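Local coordinates for protein HicB3 antitoxin (Yersinia pestis, PDB 4P78) that probably neutralises the HicA3 toxin by binding it in a toxin-antitoxin complex, at residues Y3-F8 and C24-N29. Residues are numbered along the deposited sequence; the frame is centred on the assembly and turned at random.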
loop_
_atom_site.group_PDB
_atom_site.type_symbol
_atom_site.label_atom_id
_atom_site.label_comp_id
_atom_site.label_asym_id
_atom_site.label_seq_id
_atom_site.Cartn_x
_atom_site.Cartn_y
_atom_site.Cartn_z
ATOM N N TYR A 3 -4.507 -8.836 2.271
ATOM C CA TYR A 3 -3.491 -9.050 1.257
ATOM C C TYR A 3 -3.000 -7.751 0.645
ATOM O O TYR A 3 -3.778 -6.816 0.437
ATOM C CB TYR A 3 -4.021 -9.963 0.149
ATOM C CG TYR A 3 -3.828 -11.427 0.431
ATOM C CD1 TYR A 3 -4.803 -12.166 1.088
ATOM C CD2 TYR A 3 -2.665 -12.077 0.034
ATOM C CE1 TYR A 3 -4.617 -13.516 1.343
ATOM C CE2 TYR A 3 -2.478 -13.418 0.280
ATOM C CZ TYR A 3 -3.454 -14.135 0.932
ATOM O OH TYR A 3 -3.251 -15.482 1.173
ATOM N N PRO A 4 -1.698 -7.695 0.344
ATOM C CA PRO A 4 -1.140 -6.562 -0.399
ATOM C C PRO A 4 -1.480 -6.666 -1.871
ATOM O O PRO A 4 -1.492 -7.783 -2.408
ATOM C CB PRO A 4 0.362 -6.704 -0.196
ATOM C CG PRO A 4 0.567 -8.190 0.041
ATOM C CD PRO A 4 -0.671 -8.683 0.732
ATOM N N ILE A 5 -1.765 -5.531 -2.503
ATOM C CA ILE A 5 -1.839 -5.455 -3.960
ATOM C C ILE A 5 -0.939 -4.323 -4.440
ATOM O O ILE A 5 -0.716 -3.353 -3.717
ATOM C CB ILE A 5 -3.285 -5.233 -4.469
ATOM C CG1 ILE A 5 -3.919 -4.012 -3.802
ATOM C CG2 ILE A 5 -4.149 -6.500 -4.245
ATOM C CD1 ILE A 5 -5.256 -3.606 -4.418
ATOM N N PHE A 6 -0.384 -4.468 -5.638
ATOM C CA PHE A 6 0.374 -3.394 -6.275
ATOM C C PHE A 6 -0.534 -2.815 -7.339
ATOM O O PHE A 6 -1.021 -3.562 -8.189
ATOM C CB PHE A 6 1.679 -3.897 -6.923
ATOM C CG PHE A 6 2.766 -4.260 -5.955
ATOM C CD1 PHE A 6 2.590 -4.130 -4.586
ATOM C CD2 PHE A 6 3.984 -4.718 -6.423
ATOM C CE1 PHE A 6 3.603 -4.464 -3.717
ATOM C CE2 PHE A 6 5.004 -5.047 -5.554
ATOM C CZ PHE A 6 4.812 -4.917 -4.203
ATOM N N ILE A 7 -0.798 -1.507 -7.306
ATOM C CA ILE A 7 -1.633 -0.946 -8.350
ATOM C C ILE A 7 -0.996 0.239 -9.076
ATOM O O ILE A 7 -0.133 0.945 -8.547
ATOM C CB ILE A 7 -3.017 -0.521 -7.814
ATOM C CG1 ILE A 7 -2.928 0.707 -6.932
ATOM C CG2 ILE A 7 -3.695 -1.668 -7.075
ATOM C CD1 ILE A 7 -4.284 1.187 -6.476
ATOM N N PHE A 8 -1.467 0.438 -10.300
ATOM C CA PHE A 8 -0.874 1.366 -11.246
ATOM C C PHE A 8 -1.986 2.128 -11.932
ATOM O O PHE A 8 -3.037 1.560 -12.242
ATOM C CB PHE A 8 -0.023 0.620 -12.277
ATOM C CG PHE A 8 1.026 -0.242 -11.670
ATOM C CD1 PHE A 8 2.309 0.243 -11.470
ATOM C CD2 PHE A 8 0.730 -1.538 -11.272
ATOM C CE1 PHE A 8 3.281 -0.561 -10.899
ATOM C CE2 PHE A 8 1.697 -2.329 -10.692
ATOM C CZ PHE A 8 2.975 -1.833 -10.503
ATOM N N CYS A 24 -1.626 -13.222 -10.976
ATOM C CA CYS A 24 -2.990 -12.842 -10.614
ATOM C C CYS A 24 -3.206 -11.341 -10.784
ATOM O O CYS A 24 -2.826 -10.552 -9.902
ATOM C CB CYS A 24 -3.295 -13.259 -9.178
ATOM S SG CYS A 24 -5.032 -13.052 -8.717
ATOM N N PHE A 25 -3.828 -10.958 -11.903
ATOM C CA PHE A 25 -4.038 -9.549 -12.250
ATOM C C PHE A 25 -5.506 -9.132 -12.104
ATOM O O PHE A 25 -6.403 -9.966 -12.089
ATOM C CB PHE A 25 -3.576 -9.265 -13.690
ATOM C CG PHE A 25 -2.119 -9.582 -13.951
ATOM C CD1 PHE A 25 -1.135 -8.631 -13.723
ATOM C CD2 PHE A 25 -1.741 -10.824 -14.463
ATOM C CE1 PHE A 25 0.206 -8.918 -13.978
ATOM C CE2 PHE A 25 -0.416 -11.110 -14.719
ATOM C CZ PHE A 25 0.560 -10.162 -14.484
ATOM N N PHE A 26 -5.739 -7.830 -12.014
ATOM C CA PHE A 26 -7.079 -7.300 -11.778
ATOM C C PHE A 26 -7.097 -5.844 -12.190
ATOM O O PHE A 26 -6.041 -5.264 -12.437
ATOM C CB PHE A 26 -7.476 -7.436 -10.307
ATOM C CG PHE A 26 -6.437 -6.893 -9.364
ATOM C CD1 PHE A 26 -6.319 -5.533 -9.154
ATOM C CD2 PHE A 26 -5.557 -7.742 -8.726
ATOM C CE1 PHE A 26 -5.344 -5.029 -8.310
ATOM C CE2 PHE A 26 -4.596 -7.247 -7.874
ATOM C CZ PHE A 26 -4.485 -5.888 -7.673
ATOM N N ALA A 27 -8.284 -5.247 -12.242
ATOM C CA ALA A 27 -8.424 -3.858 -12.681
ATOM C C ALA A 27 -9.754 -3.314 -12.203
ATOM O O ALA A 27 -10.658 -4.078 -11.880
ATOM C CB ALA A 27 -8.317 -3.743 -14.213
ATOM N N GLY A 28 -9.869 -1.993 -12.151
ATOM C CA GLY A 28 -11.093 -1.356 -11.716
ATOM C C GLY A 28 -11.022 0.142 -11.908
ATOM O O GLY A 28 -9.931 0.722 -12.014
ATOM N N ASN A 29 -12.194 0.768 -11.943
ATOM C CA ASN A 29 -12.310 2.196 -12.229
ATOM C C ASN A 29 -12.203 3.049 -10.972
ATOM O O ASN A 29 -11.808 4.205 -11.035
ATOM C CB ASN A 29 -13.633 2.480 -12.940
ATOM C CG ASN A 29 -13.760 1.725 -14.249
ATOM O OD1 ASN A 29 -12.767 1.492 -14.936
ATOM N ND2 ASN A 29 -14.985 1.340 -14.601
#
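The ring of Phe26 meets the CG2 methyl of Ile7 at its edge, and CB, CG2 and CD1 of Ile5 come obliquely to its CZ end, all from one side of the ring plane, while the Phe18 ring packs against it edge-to-face. These residues belong to the antiparallel four-stranded sheet of the HicB-like antitoxin, with strand order 25-28, 14-17, 2-9, 78-83. Residues 3-8 and 25-28 are next-nearest neighbours with strand 14-17 between them; they run at 52° to each other, with axes 9.0 Å apart at their closest. No hydrogen bond links the two segments, and Phe26 makes the connection by reaching across the middle strand. Its CB points toward residues 3-8, and with CG between the backbone N and the carbonyl carbon (chi1 51°) the ring extends to Ile5 and Ile7; Ile34 and Asn37 of helix 31-52 also touch it. The same helix reaches strand 25-28 through Asn37 OD1, which accepts a hydrogen bond from Ala27 N. Just before Phe26, the backbone of Phe25 hydrogen-bonds to the HicA3 toxin chain, so this strand, outermost within its own chain, carries core packing and toxin contact together. The ring's outermost carbon, Phe26 CZ, lies 3.5 Å from Ile5 CB, and Ile5 CG2 lies 3.7 Å from Phe26 CE2. Along the other flank, Ile7 CG2 approaches Phe26 CE1 at 3.9 Å, near the plane of the ring.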